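Local coordinates for De novo designed protein CA01 (Synthetic construct, PDB 5E6G) that has no known natural function but was designed computationally, by strategies inspired by evolution, to fold into a structurally distinct all-helical protein, at residues K36-L41 with I62-A67; E29-L34 with R72-G77; R86-L91 with E101-K106; R79-V84 with E109-L114. All blocks are in the same frame, centred on the assembly; numbering follows the deposited sequence.

How the contacts relate
Four antiparallel helix contacts run through this single-chain helical protein. Contacts 1 and 2 both join helix 24-50 to helix 54-75, contact 1 nested within the loop that contact 2 closes; contacts 3 and 4 repeat that nesting for helices 80-93 and 97-115. Contacts 1, 2 and 3 are largely buried, whereas contact 4 is a surface contact. In contacts 1 and 3 a leucine methyl sits over an aromatic face, contacts 2 and 3 each add an arginine, laid along a helix end in one and flat over an alanine in the other, and contact 4 is purely aliphatic. Leu74 CD2 packs on Ile80 CG1 at 3.9 Å, tying contact 2 to contact 4.

Contact 1 (K36-L41 with I62-A67); sequences KILKQL and IAYLAA
The Tyr64 ring receives Leu38 over one face and Leu41 at its edge. Methyl CD2 of Leu38 stands almost above the middle of the ring, 3.6 Å from the centroid and 14° off the normal, a CH-pi contact in which the two side chains meet at about a right angle. CB of Leu41 comes in near the ring plane, 4.0 Å from Tyr64 CD2. The ring gets there because CG of Tyr64 is anti to its backbone nitrogen (chi1 -175°), which carries the ring across to helix 24-50, where CE2 also lies 3.4 Å from the carbonyl O of Leu38. The same Leu38 methyl reaches down to the backbone of the other helix, with CD2 3.4 Å from Tyr64 O, and touches CB of Ala67 at 3.8 Å. One branch of Leu38 is thus wedged between the ring and the next turn of helix 54-75. One turn along from Leu38, Leu41 divides its methyls: CD1 rests against the CA of Tyr64, 3.8 Å away, while CD2 meets the CB of Ala63. The small residues Ala63 and Ala67 let the leucines settle close to the facing backbone, and the segment axes approach to 9.7 Å, antiparallel at 163°. No hydrogen bond crosses this hydrophobic helix-helix interface. Helix 121-130 packs against both helices here, through Ala125 on Ile37 and through Val129 on Ala63 and Ala67, while Tyr99 of helix 97-115 touches Ala63 from the other hairpin.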
loop_
_atom_site.group_PDB
_atom_site.type_symbol
_atom_site.label_atom_id
_atom_site.label_comp_id
_atom_site.label_asym_id
_atom_site.label_seq_id
_atom_site.Cartn_x
_atom_site.Cartn_y
_atom_site.Cartn_z
ATOM N N LYS A 36 4.257 -1.978 10.213
ATOM C CA LYS A 36 5.096 -0.858 10.624
ATOM C C LYS A 36 4.825 0.359 9.740
ATOM O O LYS A 36 4.851 1.492 10.215
ATOM C CB LYS A 36 6.579 -1.246 10.579
ATOM C CG LYS A 36 7.215 -1.210 9.201
ATOM C CD LYS A 36 8.275 -2.289 9.046
ATOM C CE LYS A 36 9.020 -2.158 7.725
ATOM N NZ LYS A 36 8.129 -1.755 6.599
ATOM N N ILE A 37 4.549 0.113 8.461
ATOM C CA ILE A 37 4.224 1.178 7.515
ATOM C C ILE A 37 2.992 1.954 7.971
ATOM O O ILE A 37 2.973 3.184 7.929
ATOM C CB ILE A 37 3.983 0.611 6.094
ATOM C CG1 ILE A 37 5.314 0.236 5.444
ATOM C CG2 ILE A 37 3.260 1.628 5.208
ATOM C CD1 ILE A 37 5.179 -0.581 4.166
ATOM N N LEU A 38 1.961 1.227 8.394
ATOM C CA LEU A 38 0.741 1.846 8.898
ATOM C C LEU A 38 1.039 2.701 10.122
ATOM O O LEU A 38 0.422 3.744 10.328
ATOM C CB LEU A 38 -0.298 0.780 9.245
ATOM C CG LEU A 38 -1.036 0.152 8.062
ATOM C CD1 LEU A 38 -1.579 -1.218 8.437
ATOM C CD2 LEU A 38 -2.160 1.065 7.590
ATOM N N LYS A 39 1.991 2.247 10.930
ATOM C CA LYS A 39 2.396 2.972 12.128
ATOM C C LYS A 39 3.139 4.243 11.735
ATOM O O LYS A 39 2.910 5.311 12.301
ATOM C CB LYS A 39 3.276 2.089 13.014
ATOM C CG LYS A 39 2.999 2.218 14.504
ATOM C CD LYS A 39 3.627 1.071 15.282
ATOM C CE LYS A 39 2.815 -0.212 15.159
ATOM N NZ LYS A 39 1.515 -0.122 15.881
ATOM N N GLN A 40 4.025 4.116 10.752
ATOM C CA GLN A 40 4.752 5.259 10.216
ATOM C C GLN A 40 3.795 6.276 9.603
ATOM O O GLN A 40 3.942 7.479 9.809
ATOM C CB GLN A 40 5.770 4.799 9.170
ATOM C CG GLN A 40 6.923 3.992 9.749
ATOM C CD GLN A 40 7.819 3.394 8.683
ATOM O OE1 GLN A 40 7.386 3.144 7.556
ATOM N NE2 GLN A 40 9.080 3.164 9.033
ATOM N N LEU A 41 2.811 5.786 8.856
ATOM C CA LEU A 41 1.839 6.657 8.202
ATOM C C LEU A 41 1.003 7.427 9.222
ATOM O O LEU A 41 0.624 8.573 8.979
ATOM C CB LEU A 41 0.926 5.842 7.280
ATOM C CG LEU A 41 1.570 5.329 5.988
ATOM C CD1 LEU A 41 0.696 4.273 5.328
ATOM C CD2 LEU A 41 1.832 6.477 5.025
ATOM N N ILE A 62 -4.845 8.464 2.411
ATOM C CA ILE A 62 -5.199 7.531 1.344
ATOM C C ILE A 62 -4.236 6.345 1.341
ATOM O O ILE A 62 -4.656 5.195 1.203
ATOM C CB ILE A 62 -5.186 8.211 -0.039
ATOM C CG1 ILE A 62 -6.260 9.299 -0.096
ATOM C CG2 ILE A 62 -5.425 7.184 -1.151
ATOM C CD1 ILE A 62 -6.194 10.174 -1.334
ATOM N N ALA A 63 -2.947 6.633 1.493
ATOM C CA ALA A 63 -1.924 5.593 1.548
ATOM C C ALA A 63 -2.157 4.660 2.732
ATOM O O ALA A 63 -1.831 3.472 2.675
ATOM C CB ALA A 63 -0.538 6.219 1.630
ATOM N N TYR A 64 -2.715 5.209 3.807
ATOM C CA TYR A 64 -3.037 4.427 4.993
ATOM C C TYR A 64 -4.140 3.419 4.681
ATOM O O TYR A 64 -4.054 2.254 5.064
ATOM C CB TYR A 64 -3.464 5.348 6.139
ATOM C CG TYR A 64 -3.699 4.641 7.454
ATOM C CD1 TYR A 64 -4.937 4.092 7.758
ATOM C CD2 TYR A 64 -2.684 4.532 8.396
ATOM C CE1 TYR A 64 -5.156 3.448 8.960
ATOM C CE2 TYR A 64 -2.894 3.890 9.600
ATOM C CZ TYR A 64 -4.131 3.351 9.878
ATOM O OH TYR A 64 -4.343 2.711 11.076
ATOM N N LEU A 65 -5.172 3.877 3.979
ATOM C CA LEU A 65 -6.280 3.014 3.591
ATOM C C LEU A 65 -5.800 1.900 2.668
ATOM O O LEU A 65 -6.257 0.760 2.767
ATOM C CB LEU A 65 -7.381 3.823 2.902
ATOM C CG LEU A 65 -8.059 4.925 3.722
ATOM C CD1 LEU A 65 -9.113 5.631 2.878
ATOM C CD2 LEU A 65 -8.673 4.380 5.001
ATOM N N ALA A 66 -4.876 2.235 1.770
ATOM C CA ALA A 66 -4.331 1.263 0.828
ATOM C C ALA A 66 -3.585 0.153 1.562
ATOM O O ALA A 66 -3.834 -1.034 1.336
ATOM C CB ALA A 66 -3.410 1.951 -0.170
ATOM N N ALA A 67 -2.674 0.550 2.446
ATOM C CA ALA A 67 -1.874 -0.397 3.216
ATOM C C ALA A 67 -2.758 -1.257 4.107
ATOM O O ALA A 67 -2.489 -2.441 4.314
ATOM C CB ALA A 67 -0.840 0.343 4.057
#

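Contact 2 (E29-L34 with R72-G77); sequences EIRQAL and RLLAEG
Arg31 lies along Leu74 and the last turn of helix 54-75, with a different partner at each step. Its CB points toward the facing segment, and Arg31 CG, anti to the carbonyl carbon (chi1 -75°), comes 3.5 Å from Leu74 CB. Arg31 CD then passes over the backbone, 3.6 Å from the N of Ala75 and a little farther from that residue's CB. A bend at chi3 (-59°) directs the guanidinium on toward the C-terminal end of helix 54-75, where Arg31 NH1 is 2.9 Å from Leu74 O, which lies oblique to the guanidinium plane. NH2 forms a salt bridge with Glu28, one turn earlier on its own helix, so a carboxylate holds the far end of the group. An alanine in place of Arg31 would probably leave Glu28 without its charged mate and take away the cover over Leu74 CB and the nearby carbonyl. The helix that Arg31 lies against closes in a Schellman motif: Gly77 has positive phi (83°), and its N bonds back to Leu74 O at 3.1 Å, so the carbonyl approached by the arginine also belongs to the helix terminus. Inward from this polar rim the contact is aliphatic. Leu74 CD1 presses on Ile30 CG2 at 3.5 Å, the two side chains crossing at about a right angle, and the same methyl lies 4.2 Å from Leu34 CD1. Ile80 of helix 80-93 packs on both Ile30 and Leu74, and Phe124 of helix 121-130 adds to the cover of Ile30.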
loop_
_atom_site.group_PDB
_atom_site.type_symbol
_atom_site.label_atom_id
_atom_site.label_comp_id
_atom_site.label_asym_id
_atom_site.label_seq_id
_atom_site.Cartn_x
_atom_site.Cartn_y
_atom_site.Cartn_z
ATOM N N GLU A 29 5.891 -11.732 5.308
ATOM C CA GLU A 29 6.841 -10.623 5.322
ATOM C C GLU A 29 6.162 -9.308 4.948
ATOM O O GLU A 29 6.398 -8.276 5.577
ATOM C CB GLU A 29 8.001 -10.893 4.362
ATOM C CG GLU A 29 8.981 -11.952 4.840
ATOM C CD GLU A 29 10.088 -12.219 3.835
ATOM O OE1 GLU A 29 10.310 -11.366 2.948
ATOM O OE2 GLU A 29 10.736 -13.282 3.928
ATOM N N ILE A 30 5.319 -9.355 3.922
ATOM C CA ILE A 30 4.629 -8.165 3.437
ATOM C C ILE A 30 3.634 -7.651 4.476
ATOM O O ILE A 30 3.515 -6.443 4.677
ATOM C CB ILE A 30 3.901 -8.447 2.100
ATOM C CG1 ILE A 30 4.928 -8.751 1.006
ATOM C CG2 ILE A 30 3.032 -7.257 1.685
ATOM C CD1 ILE A 30 4.334 -9.255 -0.292
ATOM N N ARG A 31 2.925 -8.564 5.135
ATOM C CA ARG A 31 1.971 -8.176 6.172
ATOM C C ARG A 31 2.684 -7.508 7.343
ATOM O O ARG A 31 2.173 -6.556 7.935
ATOM C CB ARG A 31 1.179 -9.389 6.670
ATOM C CG ARG A 31 0.101 -9.874 5.710
ATOM C CD ARG A 31 -0.882 -10.804 6.406
ATOM N NE ARG A 31 -0.234 -11.989 6.967
ATOM C CZ ARG A 31 -0.084 -13.145 6.326
ATOM N NH1 ARG A 31 -0.530 -13.297 5.085
ATOM N NH2 ARG A 31 0.518 -14.161 6.931
ATOM N N GLN A 32 3.866 -8.019 7.676
ATOM C CA GLN A 32 4.669 -7.453 8.752
ATOM C C GLN A 32 5.212 -6.083 8.360
ATOM O O GLN A 32 5.231 -5.158 9.169
ATOM C CB GLN A 32 5.816 -8.396 9.110
ATOM C CG GLN A 32 5.372 -9.631 9.874
ATOM C CD GLN A 32 6.449 -10.696 9.945
ATOM O OE1 GLN A 32 7.518 -10.555 9.351
ATOM N NE2 GLN A 32 6.170 -11.771 10.672
ATOM N N ALA A 33 5.653 -5.962 7.111
ATOM C CA ALA A 33 6.125 -4.686 6.589
ATOM C C ALA A 33 4.995 -3.664 6.590
ATOM O O ALA A 33 5.205 -2.497 6.900
ATOM C CB ALA A 33 6.685 -4.858 5.189
ATOM N N LEU A 34 3.792 -4.111 6.248
ATOM C CA LEU A 34 2.635 -3.223 6.207
ATOM C C LEU A 34 2.237 -2.749 7.603
ATOM O O LEU A 34 1.700 -1.651 7.758
ATOM C CB LEU A 34 1.455 -3.924 5.532
ATOM C CG LEU A 34 1.564 -4.076 4.013
ATOM C CD1 LEU A 34 0.601 -5.140 3.515
ATOM C CD2 LEU A 34 1.303 -2.745 3.315
ATOM N N ARG A 72 -5.308 -6.612 5.203
ATOM C CA ARG A 72 -6.395 -7.509 5.585
ATOM C C ARG A 72 -6.639 -8.570 4.514
ATOM O O ARG A 72 -7.034 -9.695 4.826
ATOM C CB ARG A 72 -7.686 -6.722 5.869
ATOM C CG ARG A 72 -8.413 -6.137 4.655
ATOM C CD ARG A 72 -9.929 -6.338 4.744
ATOM N NE ARG A 72 -10.391 -7.454 3.913
ATOM C CZ ARG A 72 -11.217 -8.420 4.315
ATOM N NH1 ARG A 72 -11.701 -8.439 5.552
ATOM N NH2 ARG A 72 -11.566 -9.377 3.467
ATOM N N LEU A 73 -6.395 -8.212 3.258
ATOM C CA LEU A 73 -6.561 -9.149 2.153
ATOM C C LEU A 73 -5.565 -10.295 2.275
ATOM O O LEU A 73 -5.924 -11.462 2.112
ATOM C CB LEU A 73 -6.393 -8.437 0.810
ATOM C CG LEU A 73 -7.576 -7.571 0.376
ATOM C CD1 LEU A 73 -7.177 -6.650 -0.763
ATOM C CD2 LEU A 73 -8.765 -8.441 -0.025
ATOM N N LEU A 74 -4.315 -9.959 2.577
ATOM C CA LEU A 74 -3.280 -10.968 2.767
ATOM C C LEU A 74 -3.541 -11.802 4.022
ATOM O O LEU A 74 -3.201 -12.985 4.069
ATOM C CB LEU A 74 -1.902 -10.312 2.853
ATOM C CG LEU A 74 -1.393 -9.622 1.585
ATOM C CD1 LEU A 74 -0.054 -8.950 1.854
ATOM C CD2 LEU A 74 -1.272 -10.609 0.432
ATOM N N ALA A 75 -4.136 -11.179 5.036
ATOM C CA ALA A 75 -4.488 -11.884 6.265
ATOM C C ALA A 75 -5.635 -12.851 5.998
ATOM O O ALA A 75 -5.788 -13.858 6.684
ATOM C CB ALA A 75 -4.868 -10.898 7.359
ATOM N N GLU A 76 -6.436 -12.529 4.987
ATOM C CA GLU A 76 -7.559 -13.366 4.581
ATOM C C GLU A 76 -7.111 -14.516 3.678
ATOM O O GLU A 76 -7.932 -15.302 3.204
ATOM C CB GLU A 76 -8.605 -12.510 3.867
ATOM C CG GLU A 76 -9.622 -11.859 4.789
ATOM C CD GLU A 76 -10.486 -12.869 5.518
ATOM O OE1 GLU A 76 -11.618 -13.135 5.054
ATOM O OE2 GLU A 76 -10.031 -13.396 6.556
ATOM N N GLY A 77 -5.809 -14.609 3.440
ATOM C CA GLY A 77 -5.252 -15.688 2.642
ATOM C C GLY A 77 -5.318 -15.441 1.146
ATOM O O GLY A 77 -5.022 -16.335 0.356
#

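Contact 3 (R86-L91 with E101-K106); sequences RAAAYL and ELFRAK
This is a close, alanine-lined packing of two antiparallel helices, the arms of the hairpin formed by helices 80-93 and 97-115. Their segment axes come within 8.8 Å at 172°, made possible by the small residues Ala87 and Ala88. Phe103, with CG anti to its backbone nitrogen (chi1 -178°), turns its ring against this surface. CD1 of Leu91 sits over one face of the Phe103 ring, offset toward the rim, 4.0 Å from the centroid in a CH-pi contact, and Ala87 CB lies 3.6 Å from Phe103 CE2. Replacing Phe103 by an alanine would probably open a gap beside Ala87 and leave the Leu91 methyl without its aromatic face. On the outer flank the Arg104 guanidinium lies flat over Ala88, whose CB is 3.8 Å above its centre. Its orientation is fixed at two points: NH1 donates to Gln85, and Arg104 NE makes a weak, long hydrogen bond, part of a salt bridge, to Glu101 OE1 (3.5 Å). Arg104 CB also touches Ala88 CB, at 3.8 Å. Beyond the hairpin, Leu91 packs on Ala66 of helix 54-75, while Phe103 is covered by Leu128 of helix 121-130 and by Pro132 in the loop after it.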
loop_
_atom_site.group_PDB
_atom_site.type_symbol
_atom_site.label_atom_id
_atom_site.label_comp_id
_atom_site.label_asym_id
_atom_site.label_seq_id
_atom_site.Cartn_x
_atom_site.Cartn_y
_atom_site.Cartn_z
ATOM N N ARG A 86 -7.652 -6.264 -5.961
ATOM C CA ARG A 86 -8.815 -6.023 -5.113
ATOM C C ARG A 86 -8.629 -4.762 -4.267
ATOM O O ARG A 86 -9.591 -4.046 -3.993
ATOM C CB ARG A 86 -9.087 -7.233 -4.213
ATOM C CG ARG A 86 -9.708 -8.412 -4.946
ATOM C CD ARG A 86 -9.794 -9.654 -4.073
ATOM N NE ARG A 86 -10.782 -9.518 -3.004
ATOM C CZ ARG A 86 -11.010 -10.442 -2.074
ATOM N NH1 ARG A 86 -10.324 -11.577 -2.074
ATOM N NH2 ARG A 86 -11.925 -10.230 -1.139
ATOM N N ALA A 87 -7.392 -4.491 -3.860
ATOM C CA ALA A 87 -7.092 -3.272 -3.115
ATOM C C ALA A 87 -7.281 -2.048 -4.006
ATOM O O ALA A 87 -7.777 -1.014 -3.559
ATOM C CB ALA A 87 -5.681 -3.318 -2.564
ATOM N N ALA A 88 -6.889 -2.171 -5.269
ATOM C CA ALA A 88 -7.066 -1.088 -6.229
ATOM C C ALA A 88 -8.545 -0.745 -6.395
ATOM O O ALA A 88 -8.912 0.427 -6.473
ATOM C CB ALA A 88 -6.456 -1.460 -7.569
ATOM N N ALA A 89 -9.389 -1.771 -6.447
ATOM C CA ALA A 89 -10.829 -1.572 -6.570
ATOM C C ALA A 89 -11.391 -0.907 -5.314
ATOM O O ALA A 89 -12.227 -0.009 -5.398
ATOM C CB ALA A 89 -11.527 -2.900 -6.828
ATOM N N TYR A 90 -10.926 -1.368 -4.156
ATOM C CA TYR A 90 -11.288 -0.774 -2.871
ATOM C C TYR A 90 -11.012 0.723 -2.868
ATOM O O TYR A 90 -11.864 1.521 -2.485
ATOM C CB TYR A 90 -10.515 -1.462 -1.737
ATOM C CG TYR A 90 -10.466 -0.690 -0.430
ATOM C CD1 TYR A 90 -9.520 0.308 -0.219
ATOM C CD2 TYR A 90 -11.347 -0.979 0.600
ATOM C CE1 TYR A 90 -9.470 1.006 0.972
ATOM C CE2 TYR A 90 -11.300 -0.287 1.795
ATOM C CZ TYR A 90 -10.363 0.705 1.974
ATOM O OH TYR A 90 -10.318 1.394 3.166
ATOM N N LEU A 91 -9.813 1.092 -3.308
ATOM C CA LEU A 91 -9.387 2.485 -3.319
ATOM C C LEU A 91 -10.233 3.337 -4.259
ATOM O O LEU A 91 -10.520 4.497 -3.966
ATOM C CB LEU A 91 -7.911 2.573 -3.712
ATOM C CG LEU A 91 -6.953 2.013 -2.655
ATOM C CD1 LEU A 91 -5.594 1.696 -3.260
ATOM C CD2 LEU A 91 -6.815 2.993 -1.491
ATOM N N GLU A 101 -5.313 3.703 -9.641
ATOM C CA GLU A 101 -4.715 3.239 -10.889
ATOM C C GLU A 101 -3.192 3.213 -10.806
ATOM O O GLU A 101 -2.554 2.309 -11.349
ATOM C CB GLU A 101 -5.162 4.112 -12.064
ATOM C CG GLU A 101 -6.615 3.903 -12.482
ATOM C CD GLU A 101 -6.975 2.438 -12.668
ATOM O OE1 GLU A 101 -6.236 1.726 -13.380
ATOM O OE2 GLU A 101 -7.994 1.998 -12.089
ATOM N N LEU A 102 -2.610 4.201 -10.133
ATOM C CA LEU A 102 -1.172 4.209 -9.892
ATOM C C LEU A 102 -0.796 3.023 -9.017
ATOM O O LEU A 102 0.206 2.347 -9.253
ATOM C CB LEU A 102 -0.735 5.515 -9.227
ATOM C CG LEU A 102 -0.721 6.772 -10.096
ATOM C CD1 LEU A 102 -0.401 7.990 -9.243
ATOM C CD2 LEU A 102 0.279 6.639 -11.233
ATOM N N PHE A 103 -1.617 2.788 -7.998
ATOM C CA PHE A 103 -1.452 1.651 -7.105
ATOM C C PHE A 103 -1.510 0.345 -7.900
ATOM O O PHE A 103 -0.684 -0.545 -7.709
ATOM C CB PHE A 103 -2.537 1.684 -6.021
ATOM C CG PHE A 103 -2.441 0.572 -5.015
ATOM C CD1 PHE A 103 -1.706 0.734 -3.851
ATOM C CD2 PHE A 103 -3.108 -0.627 -5.220
ATOM C CE1 PHE A 103 -1.628 -0.284 -2.917
ATOM C CE2 PHE A 103 -3.031 -1.645 -4.290
ATOM C CZ PHE A 103 -2.289 -1.475 -3.137
ATOM N N ARG A 104 -2.477 0.250 -8.808
ATOM C CA ARG A 104 -2.674 -0.964 -9.596
ATOM C C ARG A 104 -1.510 -1.224 -10.547
ATOM O O ARG A 104 -0.967 -2.329 -10.590
ATOM C CB ARG A 104 -3.974 -0.875 -10.400
ATOM C CG ARG A 104 -4.391 -2.193 -11.040
ATOM C CD ARG A 104 -5.374 -1.980 -12.179
ATOM N NE ARG A 104 -6.601 -1.320 -11.740
ATOM C CZ ARG A 104 -7.632 -1.945 -11.178
ATOM N NH1 ARG A 104 -7.592 -3.255 -10.970
ATOM N NH2 ARG A 104 -8.706 -1.257 -10.817
ATOM N N ALA A 105 -1.139 -0.204 -11.315
ATOM C CA ALA A 105 -0.083 -0.337 -12.313
ATOM C C ALA A 105 1.256 -0.658 -11.655
ATOM O O ALA A 105 1.996 -1.522 -12.125
ATOM C CB ALA A 105 0.024 0.934 -13.141
ATOM N N LYS A 106 1.561 0.040 -10.566
ATOM C CA LYS A 106 2.796 -0.203 -9.829
ATOM C C LYS A 106 2.776 -1.580 -9.175
ATOM O O LYS A 106 3.785 -2.288 -9.163
ATOM C CB LYS A 106 3.010 0.878 -8.769
ATOM C CG LYS A 106 4.306 0.732 -7.978
ATOM C CD LYS A 106 5.528 0.798 -8.882
ATOM C CE LYS A 106 6.816 0.802 -8.075
ATOM N NZ LYS A 106 8.012 1.040 -8.930
#

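Contact 4 (R79-V84 with E109-L114); sequences RIPEAV and ELVKRL
The open end of an antiparallel helical hairpin is closed here by aliphatic side chains, where the first turn of helix 80-93 faces the later part of helix 97-115 through Val111. This valine points toward the facing helix and divides its two methyls among three residues. Val111 CG2 lies 4.3 Å from Ile80 CG2 and about as far from Pro81 and Val84, while CG1 meets the ring of Pro81 at CG. With CG1 of Val111 anti to the backbone nitrogen (chi1 164°), CG2 is left to sit in the hollow made by Ile80, Pro81 and Val84, residues of the first turn and the start of the second. One turn beyond Val111, Leu114 reaches Ile80 tip to tip, its CD2 4.1 Å from Ile80 CD1. Arg79 holds the N-cap position just before this helix and Pro81 stands in its first turn, where a proline's missing N-H costs no helical hydrogen bond. The segment axes stay 10.3 Å apart at 165°, a wider spacing than at the alanine-lined pair 86-91 and 101-106 of the same two helices. Outside the two segments, the exposed Arg79 side chain pairs through NE with a phosphate ion, a salt bridge to a group that probably came from the crystallisation liquor. On the inner side, Ile80 packs against Ile30 of helix 24-50 and Phe124 of helix 121-130, and Leu114 also rests on Ile30 and Met26.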
loop_
_atom_site.group_PDB
_atom_site.type_symbol
_atom_site.label_atom_id
_atom_site.label_comp_id
_atom_site.label_asym_id
_atom_site.label_seq_id
_atom_site.Cartn_x
_atom_site.Cartn_y
_atom_site.Cartn_z
ATOM N N ARG A 79 -4.206 -14.410 -2.442
ATOM C CA ARG A 79 -2.913 -14.418 -3.119
ATOM C C ARG A 79 -2.491 -12.991 -3.472
ATOM O O ARG A 79 -3.332 -12.118 -3.685
ATOM C CB ARG A 79 -2.967 -15.296 -4.373
ATOM C CG ARG A 79 -3.899 -14.789 -5.464
ATOM C CD ARG A 79 -4.321 -15.920 -6.392
ATOM N NE ARG A 79 -3.174 -16.660 -6.909
ATOM C CZ ARG A 79 -2.476 -16.316 -7.988
ATOM N NH1 ARG A 79 -2.798 -15.234 -8.686
ATOM N NH2 ARG A 79 -1.448 -17.060 -8.372
ATOM N N ILE A 80 -1.185 -12.762 -3.529
ATOM C CA ILE A 80 -0.646 -11.408 -3.650
ATOM C C ILE A 80 -1.077 -10.689 -4.932
ATOM O O ILE A 80 -1.447 -9.514 -4.876
ATOM C CB ILE A 80 0.895 -11.430 -3.561
ATOM C CG1 ILE A 80 1.319 -11.863 -2.155
ATOM C CG2 ILE A 80 1.483 -10.055 -3.870
ATOM C CD1 ILE A 80 2.749 -12.343 -2.060
ATOM N N PRO A 81 -1.034 -11.375 -6.089
ATOM C CA PRO A 81 -1.473 -10.704 -7.321
ATOM C C PRO A 81 -2.930 -10.250 -7.258
ATOM O O PRO A 81 -3.260 -9.171 -7.751
ATOM C CB PRO A 81 -1.288 -11.780 -8.399
ATOM C CG PRO A 81 -0.284 -12.725 -7.832
ATOM C CD PRO A 81 -0.531 -12.734 -6.357
ATOM N N GLU A 82 -3.785 -11.067 -6.651
ATOM C CA GLU A 82 -5.202 -10.744 -6.535
ATOM C C GLU A 82 -5.425 -9.639 -5.503
ATOM O O GLU A 82 -6.289 -8.780 -5.682
ATOM C CB GLU A 82 -6.009 -11.992 -6.159
ATOM C CG GLU A 82 -7.520 -11.785 -6.174
ATOM C CD GLU A 82 -8.292 -13.033 -5.782
ATOM O OE1 GLU A 82 -7.659 -14.092 -5.598
ATOM O OE2 GLU A 82 -9.534 -12.953 -5.662
ATOM N N ALA A 83 -4.639 -9.665 -4.430
ATOM C CA ALA A 83 -4.741 -8.663 -3.371
ATOM C C ALA A 83 -4.514 -7.261 -3.925
ATOM O O ALA A 83 -5.236 -6.323 -3.582
ATOM C CB ALA A 83 -3.746 -8.961 -2.259
ATOM N N VAL A 84 -3.508 -7.129 -4.785
ATOM C CA VAL A 84 -3.209 -5.859 -5.433
ATOM C C VAL A 84 -4.421 -5.351 -6.208
ATOM O O VAL A 84 -4.799 -4.188 -6.086
ATOM C CB VAL A 84 -1.999 -5.989 -6.390
ATOM C CG1 VAL A 84 -1.817 -4.728 -7.231
ATOM C CG2 VAL A 84 -0.734 -6.284 -5.601
ATOM N N GLU A 109 3.588 -4.254 -11.535
ATOM C CA GLU A 109 5.016 -4.177 -11.812
ATOM C C GLU A 109 5.811 -4.779 -10.658
ATOM O O GLU A 109 6.800 -5.478 -10.874
ATOM C CB GLU A 109 5.427 -2.720 -12.051
ATOM C CG GLU A 109 6.765 -2.550 -12.755
ATOM C CD GLU A 109 6.985 -1.135 -13.270
ATOM O OE1 GLU A 109 5.990 -0.422 -13.524
ATOM O OE2 GLU A 109 8.158 -0.737 -13.422
ATOM N N LEU A 110 5.365 -4.509 -9.434
ATOM C CA LEU A 110 6.041 -5.010 -8.241
ATOM C C LEU A 110 5.891 -6.521 -8.085
ATOM O O LEU A 110 6.799 -7.187 -7.593
ATOM C CB LEU A 110 5.504 -4.311 -6.989
ATOM C CG LEU A 110 5.954 -2.867 -6.757
ATOM C CD1 LEU A 110 5.198 -2.262 -5.585
ATOM C CD2 LEU A 110 7.454 -2.790 -6.514
ATOM N N VAL A 111 4.739 -7.055 -8.485
ATOM C CA VAL A 111 4.509 -8.496 -8.451
ATOM C C VAL A 111 5.539 -9.201 -9.326
ATOM O O VAL A 111 6.156 -10.183 -8.909
ATOM C CB VAL A 111 3.078 -8.853 -8.923
ATOM C CG1 VAL A 111 2.962 -10.340 -9.272
ATOM C CG2 VAL A 111 2.059 -8.478 -7.858
ATOM N N LYS A 112 5.709 -8.689 -10.542
ATOM C CA LYS A 112 6.722 -9.183 -11.468
ATOM C C LYS A 112 8.102 -9.219 -10.827
ATOM O O LYS A 112 8.792 -10.235 -10.870
ATOM C CB LYS A 112 6.768 -8.301 -12.715
ATOM C CG LYS A 112 5.695 -8.593 -13.749
ATOM C CD LYS A 112 5.286 -7.332 -14.516
ATOM C CE LYS A 112 6.483 -6.476 -14.932
ATOM N NZ LYS A 112 6.066 -5.284 -15.724
ATOM N N ARG A 113 8.497 -8.100 -10.232
ATOM C CA ARG A 113 9.821 -7.976 -9.639
ATOM C C ARG A 113 9.933 -8.784 -8.352
ATOM O O ARG A 113 11.027 -9.179 -7.949
ATOM C CB ARG A 113 10.144 -6.505 -9.372
ATOM C CG ARG A 113 10.601 -5.760 -10.615
ATOM C CD ARG A 113 10.793 -4.276 -10.353
ATOM N NE ARG A 113 11.765 -4.020 -9.294
ATOM C CZ ARG A 113 13.084 -4.119 -9.441
ATOM N NH1 ARG A 113 13.605 -4.480 -10.607
ATOM N NH2 ARG A 113 13.885 -3.862 -8.418
ATOM N N LEU A 114 8.797 -9.035 -7.714
ATOM C CA LEU A 114 8.773 -9.805 -6.480
ATOM C C LEU A 114 9.030 -11.284 -6.746
ATOM O O LEU A 114 9.826 -11.920 -6.055
ATOM C CB LEU A 114 7.428 -9.631 -5.770
ATOM C CG LEU A 114 7.290 -10.384 -4.446
ATOM C CD1 LEU A 114 8.223 -9.785 -3.415
ATOM C CD2 LEU A 114 5.850 -10.366 -3.952
#